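Probable molybdenum cofactor guanylyltransferase (Aquifex aeolicus, PDB 2E8B) probably transfers GMP from GTP to molybdenum-molybdopterin, using magnesium, to form the molybdenum-molybdopterin guanine dinucleotide cofactor and diphosphate. Local coordinates at residues P108-K111 with K112-L116; G139-S142 with K143-E147. All coordinates share one frame; numbering follows the deposited sequence.

Interaction 1 (P108-K111 with K112-L116); sequences PLMK and KETVL
The carbonyl O of Lys111 accepts a hydrogen bond from the backbone N of Thr114 at 3.0 Å, closing the first turn of helix 112-120. The bond is bent, with an N-H...O angle of 136°, and the donor sits above the carbonyl plane, 54° out of it, in this i to i+3 turn. Lys111 occupies the N-cap position, where the chain leaves an extended conformation and begins to coil.

The side chains then sort themselves by character. Met110 curls back against the turn and crosses Thr114 at a slant: with CG anti to the backbone N (chi1 -177°) and bends at the next two torsions, its chain folds so that SD lies 3.7 Å from CB of Thr114 and 4.0 Å from CG2 of Val115. A flexible thioether suits this place, since it can curl round to meet the branched side chains while Leu103 of strand 99-104 touches it as well. Thr114 offers Met110 its CB and CG2, whereas its OG1 is hydrogen-bonded to Thr181, so one residue serves an apolar and a polar neighbour. On the solvent side Lys111 and Glu113 run alongside each other, pointing the same way. Glu113 OE1 lies 3.6 Å from CB of Lys111, but the charged ends stay apart, with NZ of Lys111 5.0 Å from OE2 of Glu113; any attraction is probably modest. Val115, also buried, touches Phe101 of the same strand.

Such a sequence, an extended cap residue leading into a helix that packs on the preceding strand, is a strand-loop-helix connection of the GT-A-like nucleotidyltransferase fold, here following the loop of Asp106, the predicted magnesium ligand.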
ATOM      1  N   PRO A 108       6.279  -9.564   3.043  1.00 13.63           N
ATOM      2  CA  PRO A 108       6.610 -10.925   2.615  1.00 15.86           C
ATOM      3  C   PRO A 108       5.608 -12.035   2.894  1.00 16.35           C
ATOM      4  O   PRO A 108       5.643 -13.075   2.238  1.00 19.98           O
ATOM      5  CB  PRO A 108       7.953 -11.174   3.296  1.00 14.82           C
ATOM      6  CG  PRO A 108       7.803 -10.438   4.584  1.00 16.51           C
ATOM      7  CD  PRO A 108       7.159  -9.134   4.145  1.00 14.01           C
ATOM      8  N   LEU A 109       4.716 -11.823   3.856  1.00 14.21           N
ATOM      9  CA  LEU A 109       3.740 -12.849   4.205  1.00 14.93           C
ATOM     10  C   LEU A 109       2.285 -12.506   3.887  1.00 15.41           C
ATOM     11  O   LEU A 109       1.372 -13.232   4.287  1.00 14.52           O
ATOM     12  CB  LEU A 109       3.878 -13.190   5.690  1.00 14.80           C
ATOM     13  CG  LEU A 109       5.237 -13.801   6.038  1.00 17.21           C
ATOM     14  CD1 LEU A 109       5.392 -13.901   7.544  1.00 21.30           C
ATOM     15  CD2 LEU A 109       5.358 -15.172   5.389  1.00 21.66           C
ATOM     16  N   MET A 110       2.066 -11.419   3.155  1.00 16.08           N
ATOM     17  CA  MET A 110       0.705 -11.016   2.808  1.00 15.54           C
ATOM     18  C   MET A 110      -0.062 -12.123   2.090  1.00 16.42           C
ATOM     19  O   MET A 110       0.488 -12.859   1.267  1.00 16.17           O
ATOM     20  CB  MET A 110       0.723  -9.746   1.941  1.00 16.00           C
ATOM     21  CG  MET A 110      -0.657  -9.188   1.565  1.00 13.59           C
ATOM     22  SD  MET A 110      -1.772  -8.795   2.968  1.00  8.77           S
ATOM     23  CE  MET A 110      -0.754  -7.656   3.915  1.00 15.51           C
ATOM     24  N   LYS A 111      -1.335 -12.247   2.441  1.00 16.48           N
ATOM     25  CA  LYS A 111      -2.221 -13.237   1.844  1.00 18.63           C
ATOM     26  C   LYS A 111      -3.488 -12.527   1.412  1.00 17.59           C
ATOM     27  O   LYS A 111      -3.888 -11.533   2.009  1.00 15.98           O
ATOM     28  CB  LYS A 111      -2.579 -14.334   2.846  1.00 22.56           C
ATOM     29  CG  LYS A 111      -1.532 -15.416   2.989  1.00 28.65           C
ATOM     30  CD  LYS A 111      -2.136 -16.672   3.600  1.00 33.35           C
ATOM     31  CE  LYS A 111      -1.167 -17.844   3.502  1.00 35.77           C
ATOM     32  NZ  LYS A 111      -1.778 -19.129   3.948  1.00 36.88           N
ATOM     33  N   LYS A 112      -4.121 -13.047   0.372  1.00 15.18           N
ATOM     34  CA  LYS A 112      -5.336 -12.440  -0.137  1.00 14.88           C
ATOM     35  C   LYS A 112      -6.426 -12.331   0.923  1.00 14.61           C
ATOM     36  O   LYS A 112      -7.171 -11.355   0.939  1.00 15.40           O
ATOM     37  CB  LYS A 112      -5.850 -13.247  -1.327  1.00 17.51           C
ATOM     38  CG  LYS A 112      -6.275 -14.662  -0.977  1.00 22.24           C
ATOM     39  CD  LYS A 112      -6.651 -15.451  -2.220  1.00 24.71           C
ATOM     40  CE  LYS A 112      -7.766 -14.771  -2.986  1.00 25.42           C
ATOM     41  NZ  LYS A 112      -8.229 -15.594  -4.143  1.00 30.79           N
ATOM     42  N   GLU A 113      -6.525 -13.320   1.808  1.00 14.36           N
ATOM     43  CA  GLU A 113      -7.560 -13.278   2.840  1.00 14.48           C
ATOM     44  C   GLU A 113      -7.469 -12.026   3.705  1.00 14.19           C
ATOM     45  O   GLU A 113      -8.485 -11.501   4.157  1.00 14.02           O
ATOM     46  CB  GLU A 113      -7.496 -14.518   3.736  1.00 16.26           C
ATOM     47  CG  GLU A 113      -7.806 -15.818   3.016  1.00 19.53           C
ATOM     48  CD  GLU A 113      -6.556 -16.567   2.599  1.00 23.59           C
ATOM     49  OE1 GLU A 113      -5.669 -15.954   1.974  1.00 18.96           O
ATOM     50  OE2 GLU A 113      -6.463 -17.778   2.899  1.00 28.93           O
ATOM     51  N   THR A 114      -6.253 -11.548   3.934  1.00 13.29           N
ATOM     52  CA  THR A 114      -6.069 -10.353   4.744  1.00 13.37           C
ATOM     53  C   THR A 114      -6.634  -9.154   3.996  1.00 14.25           C
ATOM     54  O   THR A 114      -7.324  -8.312   4.577  1.00 13.88           O
ATOM     55  CB  THR A 114      -4.587 -10.128   5.050  1.00 15.18           C
ATOM     56  OG1 THR A 114      -4.081 -11.270   5.751  1.00 15.47           O
ATOM     57  CG2 THR A 114      -4.397  -8.882   5.899  1.00 13.36           C
ATOM     58  N   VAL A 115      -6.360  -9.090   2.698  1.00 12.44           N
ATOM     59  CA  VAL A 115      -6.863  -8.000   1.880  1.00 14.27           C
ATOM     60  C   VAL A 115      -8.388  -8.049   1.840  1.00 12.97           C
ATOM     61  O   VAL A 115      -9.060  -7.027   1.998  1.00 12.24           O
ATOM     62  CB  VAL A 115      -6.322  -8.094   0.447  1.00 15.48           C
ATOM     63  CG1 VAL A 115      -6.958  -7.024  -0.427  1.00 16.18           C
ATOM     64  CG2 VAL A 115      -4.811  -7.938   0.464  1.00 18.68           C
ATOM     65  N   LEU A 116      -8.931  -9.247   1.643  1.00 12.47           N
ATOM     66  CA  LEU A 116     -10.374  -9.419   1.569  1.00 11.71           C
ATOM     67  C   LEU A 116     -11.080  -9.071   2.879  1.00 12.22           C
ATOM     68  O   LEU A 116     -12.182  -8.525   2.859  1.00 12.05           O
ATOM     69  CB  LEU A 116     -10.706 -10.850   1.148  1.00 12.24           C
ATOM     70  CG  LEU A 116     -10.256 -11.205  -0.272  1.00 12.04           C
ATOM     71  CD1 LEU A 116     -10.602 -12.646  -0.546  1.00 12.09           C
ATOM     72  CD2 LEU A 116     -10.927 -10.287  -1.292  1.00 15.95           C
TER

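Interaction 2 (G139-S142 with K143-E147); sequences GVYS and KKLLE
The side chain of Leu145 lies against the carbonyl of Ser142. Its CB is 3.3 Å from the carbonyl O of Ser142, and CG keeps the same separation from that oxygen. Placing CG beside the backbone N (chi1 -58°) sends the branch back along the incoming strand, so that CD1 passes Ser142 O and ends 4.0 Å from CD2 of Tyr141. The two side chains cross at about a right angle, and the methyl meets the ring obliquely. Val126 of strand 126-130 touches both residues, and Pro125 also meets Leu145, an apolar setting that suits a branched aliphatic chain. An alanine here would keep CB but is likely to leave the CD2 side of the Tyr141 ring without its methyl neighbour and open a gap toward Val126.

The backbone of Leu145 is tied to the same carbonyl: its N donates to Ser142 O at 3.0 Å, nearly straight at 161°. Serine suits the preceding place because its short hydroxyl, anti to the backbone N (chi1 172°), hydrogen-bonds Glu98 right beside the turn; OG also lies 3.4 Å from CB of Lys144. The same Glu98 carboxylate accepts a hydrogen bond from the backbone N of Lys144.

The contact therefore divides its chemistry: one carboxylate probably steadies the polar side of the turn, while leucine and tyrosine join its other side to the hydrophobic interior.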
ATOM      1  N   GLY A 139      -4.723  -0.848   3.434  1.00 12.68           N
ATOM      2  CA  GLY A 139      -6.101  -0.453   3.629  1.00 11.94           C
ATOM      3  C   GLY A 139      -6.729   0.202   2.421  1.00 14.40           C
ATOM      4  O   GLY A 139      -6.148   0.244   1.336  1.00 15.16           O
ATOM      5  N   VAL A 140      -7.935   0.719   2.624  1.00 12.94           N
ATOM      6  CA  VAL A 140      -8.669   1.388   1.568  1.00 13.26           C
ATOM      7  C   VAL A 140      -8.693   2.869   1.884  1.00 13.66           C
ATOM      8  O   VAL A 140      -9.042   3.268   2.999  1.00 14.08           O
ATOM      9  CB  VAL A 140     -10.115   0.864   1.471  1.00 12.34           C
ATOM     10  CG1 VAL A 140     -10.869   1.589   0.354  1.00 13.69           C
ATOM     11  CG2 VAL A 140     -10.095  -0.634   1.195  1.00 13.68           C
ATOM     12  N   TYR A 141      -8.302   3.669   0.898  1.00 12.46           N
ATOM     13  CA  TYR A 141      -8.268   5.124   1.020  1.00 12.47           C
ATOM     14  C   TYR A 141      -9.208   5.760   0.013  1.00 14.58           C
ATOM     15  O   TYR A 141      -9.335   5.279  -1.114  1.00 14.02           O
ATOM     16  CB  TYR A 141      -6.861   5.665   0.754  1.00 13.60           C
ATOM     17  CG  TYR A 141      -5.910   5.538   1.917  1.00 13.98           C
ATOM     18  CD1 TYR A 141      -5.328   4.313   2.248  1.00 13.83           C
ATOM     19  CD2 TYR A 141      -5.602   6.649   2.699  1.00 11.63           C
ATOM     20  CE1 TYR A 141      -4.456   4.197   3.338  1.00 13.30           C
ATOM     21  CE2 TYR A 141      -4.739   6.547   3.788  1.00 13.69           C
ATOM     22  CZ  TYR A 141      -4.173   5.325   4.102  1.00 12.81           C
ATOM     23  OH  TYR A 141      -3.346   5.246   5.196  1.00 14.39           O
ATOM     24  N   SER A 142      -9.845   6.853   0.423  1.00 17.27           N
ATOM     25  CA  SER A 142     -10.770   7.590  -0.430  1.00 18.63           C
ATOM     26  C   SER A 142     -10.059   8.691  -1.208  1.00 18.90           C
ATOM     27  O   SER A 142      -9.224   9.412  -0.668  1.00 19.95           O
ATOM     28  CB  SER A 142     -11.881   8.219   0.415  1.00 19.82           C
ATOM     29  OG  SER A 142     -12.678   9.089  -0.368  1.00 22.95           O
ATOM     30  N   LYS A 143     -10.405   8.825  -2.483  1.00 20.65           N
ATOM     31  CA  LYS A 143      -9.797   9.847  -3.322  1.00 22.23           C
ATOM     32  C   LYS A 143     -10.150  11.237  -2.790  1.00 21.02           C
ATOM     33  O   LYS A 143      -9.436  12.208  -3.039  1.00 22.27           O
ATOM     34  CB  LYS A 143     -10.291   9.701  -4.764  1.00 22.82           C
ATOM     35  CG  LYS A 143      -9.532  10.545  -5.765  1.00 23.01           C
ATOM     36  CD  LYS A 143     -10.102  10.385  -7.161  1.00 23.55           C
ATOM     37  CE  LYS A 143      -9.373  11.275  -8.154  1.00 22.49           C
ATOM     38  NZ  LYS A 143      -7.947  10.879  -8.318  1.00 21.51           N
ATOM     39  N   LYS A 144     -11.252  11.320  -2.051  1.00 22.44           N
ATOM     40  CA  LYS A 144     -11.707  12.587  -1.488  1.00 24.06           C
ATOM     41  C   LYS A 144     -10.709  13.169  -0.498  1.00 22.58           C
ATOM     42  O   LYS A 144     -10.819  14.326  -0.100  1.00 22.36           O
ATOM     43  CB  LYS A 144     -13.070  12.406  -0.812  1.00 27.42           C
ATOM     44  CG  LYS A 144     -14.197  12.086  -1.788  1.00 31.28           C
ATOM     45  CD  LYS A 144     -15.544  11.944  -1.090  1.00 33.65           C
ATOM     46  CE  LYS A 144     -16.648  11.639  -2.093  1.00 36.04           C
ATOM     47  NZ  LYS A 144     -17.991  11.548  -1.456  1.00 38.93           N
ATOM     48  N   LEU A 145      -9.728  12.362  -0.109  1.00 20.59           N
ATOM     49  CA  LEU A 145      -8.703  12.797   0.833  1.00 21.50           C
ATOM     50  C   LEU A 145      -7.568  13.542   0.133  1.00 22.19           C
ATOM     51  O   LEU A 145      -6.718  14.149   0.784  1.00 21.96           O
ATOM     52  CB  LEU A 145      -8.123  11.584   1.552  1.00 23.02           C
ATOM     53  CG  LEU A 145      -9.107  10.721   2.333  1.00 24.31           C
ATOM     54  CD1 LEU A 145      -8.418   9.443   2.741  1.00 25.73           C
ATOM     55  CD2 LEU A 145      -9.617  11.479   3.546  1.00 27.37           C
ATOM     56  N   LEU A 146      -7.557  13.493  -1.195  1.00 22.84           N
ATOM     57  CA  LEU A 146      -6.504  14.138  -1.972  1.00 23.43           C
ATOM     58  C   LEU A 146      -6.218  15.588  -1.574  1.00 24.66           C
ATOM     59  O   LEU A 146      -5.063  15.958  -1.376  1.00 23.68           O
ATOM     60  CB  LEU A 146      -6.833  14.061  -3.464  1.00 25.18           C
ATOM     61  CG  LEU A 146      -5.694  14.405  -4.421  1.00 26.81           C
ATOM     62  CD1 LEU A 146      -4.449  13.593  -4.078  1.00 25.74           C
ATOM     63  CD2 LEU A 146      -6.139  14.118  -5.841  1.00 26.49           C
ATOM     64  N   GLU A 147      -7.260  16.404  -1.455  1.00 24.27           N
ATOM     65  CA  GLU A 147      -7.079  17.805  -1.083  1.00 25.80           C
ATOM     66  C   GLU A 147      -6.352  17.972   0.251  1.00 24.12           C
ATOM     67  O   GLU A 147      -5.441  18.795   0.376  1.00 20.79           O
ATOM     68  CB  GLU A 147      -8.433  18.515  -1.008  1.00 28.62           C
ATOM     69  CG  GLU A 147      -8.351  19.932  -0.461  1.00 34.57           C
ATOM     70  CD  GLU A 147      -9.688  20.651  -0.484  1.00 37.05           C
ATOM     71  OE1 GLU A 147     -10.648  20.154   0.144  1.00 38.82           O
ATOM     72  OE2 GLU A 147      -9.778  21.717  -1.129  1.00 40.13           O
TER

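How the interactions relate
Interaction 1 precedes interaction 2 along the chain, and both fall within the MobA-like NTP transferase domain. Their centres are 21 Å apart and their nearest atoms about 7 Å, without touching. Strand 99-104 connects them: the loop after it includes 108-111 and runs into helix 112-120, while strand 140-142 pairs with it antiparallel. Phe101 of that strand touches Val115 in interaction 1 and Val140 in the segment of interaction 2. Each interaction marks a change from extended chain to helix, one beyond the loop of Asp106, the other through a short turn after strand 140-142. Met110 and Tyr141 each lie about 8 Å, side chain to side chain, from a predicted ligand-binding residue: Asp106 (magnesium, GTP) and Leu20 (GTP) respectively.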